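Glyoxalase-related enzyme (Fulvimarina pelagi, PDB 3BQX) is of unknown function but belongs to the VOC (glyoxalase) superfamily, many of whose members bind a metal ion and small substrates between paired beta-alpha-beta-beta-beta modules. Local coordinates at residues A84-M87 and E88-A92. Numbering follows the deposited sequence.
Sequences APLM and ERLVA
The carbonyl oxygen of Leu86 accepts the amide of Leu90, with N to O 2.9 Å, the shortest of four i to i+4 backbone bonds that tie this pair of helical turns together. Leu90 also brings its side chain to the same oxygen, CG lying 3.4 Å from Leu86 O. Beyond it the two leucines touch, the Leu86 methyl CD1 lying against the branching carbon of Leu90, CD1 to CG 4.2 Å. Leu86 reaches this point because its CG stands anti to the backbone N (chi1 174°). One turn apart, both press on Ile123, while the selenomethionine at Met87 touches Ile123, Leu97, Ala101 and Val113. Helix 83-92 is thereby seated on the mixed sheet of strands 71-76, 120-125, 109-114 and 96-102, the second of the two beta-alpha-beta-beta-beta modules of the VOC fold; branched or flexible apolar residues suit this buried side. The charged Glu88 and Arg89 are exposed. Arg89 folds back along the helix, bent at chi3 (-73°), until over one face of its guanidinium lie Pro85 O and Leu86 CA, the latter 3.6 Å above the plane and off-centre toward the rim. NH1 comes within 3.5 Å of Pro85 O, at an angle too poor for a hydrogen bond, and NH2 rests near Leu86 CB (3.8 Å). Pro85 fits within the first turn, where its missing N-H costs little. Glu88 runs back beside Ala84, CG 3.1 Å from Ala84 O, and its carboxylate points toward the first turn, OE1 3.9 Å from Pro85 CA.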
loop_
_atom_site.group_PDB
_atom_site.type_symbol
_atom_site.label_atom_id
_atom_site.label_comp_id
_atom_site.label_asym_id
_atom_site.label_seq_id
_atom_site.Cartn_x
_atom_site.Cartn_y
_atom_site.Cartn_z
ATOM N N ALA A 84 2.452 -17.370 13.302
ATOM C CA ALA A 84 1.215 -17.999 13.750
ATOM C C ALA A 84 0.458 -17.218 14.828
ATOM O O ALA A 84 -0.744 -16.982 14.696
ATOM C CB ALA A 84 1.501 -19.419 14.238
ATOM N N PRO A 85 1.145 -16.826 15.917
ATOM C CA PRO A 85 0.480 -16.075 16.989
ATOM C C PRO A 85 -0.176 -14.778 16.513
ATOM O O PRO A 85 -1.321 -14.492 16.860
ATOM C CB PRO A 85 1.609 -15.818 17.981
ATOM C CG PRO A 85 2.471 -17.024 17.816
ATOM C CD PRO A 85 2.517 -17.188 16.312
ATOM N N LEU A 86 0.553 -13.997 15.721
ATOM C CA LEU A 86 0.019 -12.740 15.213
ATOM C C LEU A 86 -1.222 -12.994 14.364
ATOM O O LEU A 86 -2.227 -12.300 14.497
ATOM C CB LEU A 86 1.085 -11.998 14.398
ATOM C CG LEU A 86 0.631 -10.716 13.684
ATOM C CD1 LEU A 86 -0.135 -9.813 14.645
ATOM C CD2 LEU A 86 1.843 -9.991 13.119
HETATM N N MSE A 87 -1.159 -13.997 13.494
HETATM C CA MSE A 87 -2.303 -14.322 12.656
HETATM C C MSE A 87 -3.532 -14.685 13.486
HETATM O O MSE A 87 -4.649 -14.314 13.134
HETATM C CB MSE A 87 -1.955 -15.465 11.704
HETATM C CG MSE A 87 -1.099 -15.020 10.531
HETATM SE SE MSE A 87 -0.574 -16.479 9.390
HETATM C CE MSE A 87 -2.317 -17.079 8.798
ATOM N N GLU A 88 -3.322 -15.414 14.581
ATOM C CA GLU A 88 -4.432 -15.790 15.452
ATOM C C GLU A 88 -5.066 -14.534 16.042
ATOM O O GLU A 88 -6.287 -14.441 16.158
ATOM C CB GLU A 88 -3.950 -16.694 16.591
ATOM C CG GLU A 88 -3.343 -18.013 16.143
ATOM C CD GLU A 88 -2.990 -18.915 17.310
ATOM O OE1 GLU A 88 -2.329 -18.438 18.257
ATOM O OE2 GLU A 88 -3.369 -20.106 17.277
ATOM N N ARG A 89 -4.225 -13.570 16.413
ATOM C CA ARG A 89 -4.706 -12.320 16.987
ATOM C C ARG A 89 -5.504 -11.524 15.957
ATOM O O ARG A 89 -6.514 -10.903 16.286
ATOM C CB ARG A 89 -3.532 -11.481 17.511
ATOM C CG ARG A 89 -2.789 -12.114 18.686
ATOM C CD ARG A 89 -1.973 -11.087 19.468
ATOM N NE ARG A 89 -0.769 -10.646 18.767
ATOM C CZ ARG A 89 0.340 -11.372 18.647
ATOM N NH1 ARG A 89 0.406 -12.585 19.185
ATOM N NH2 ARG A 89 1.388 -10.882 18.000
ATOM N N LEU A 90 -5.060 -11.548 14.704
ATOM C CA LEU A 90 -5.771 -10.828 13.653
ATOM C C LEU A 90 -7.141 -11.455 13.418
ATOM O O LEU A 90 -8.134 -10.753 13.244
ATOM C CB LEU A 90 -4.969 -10.839 12.349
ATOM C CG LEU A 90 -3.632 -10.094 12.350
ATOM C CD1 LEU A 90 -2.976 -10.229 10.980
ATOM C CD2 LEU A 90 -3.854 -8.622 12.686
ATOM N N VAL A 91 -7.186 -12.784 13.408
ATOM C CA VAL A 91 -8.443 -13.492 13.202
ATOM C C VAL A 91 -9.404 -13.206 14.352
ATOM O O VAL A 91 -10.591 -12.979 14.138
ATOM C CB VAL A 91 -8.222 -15.014 13.107
ATOM C CG1 VAL A 91 -9.568 -15.735 13.057
ATOM C CG2 VAL A 91 -7.406 -15.335 11.861
ATOM N N ALA A 92 -8.875 -13.206 15.570
ATOM C CA ALA A 92 -9.682 -12.942 16.757
ATOM C C ALA A 92 -10.217 -11.512 16.766
ATOM O O ALA A 92 -11.198 -11.215 17.442
ATOM C CB ALA A 92 -8.855 -13.193 18.007
#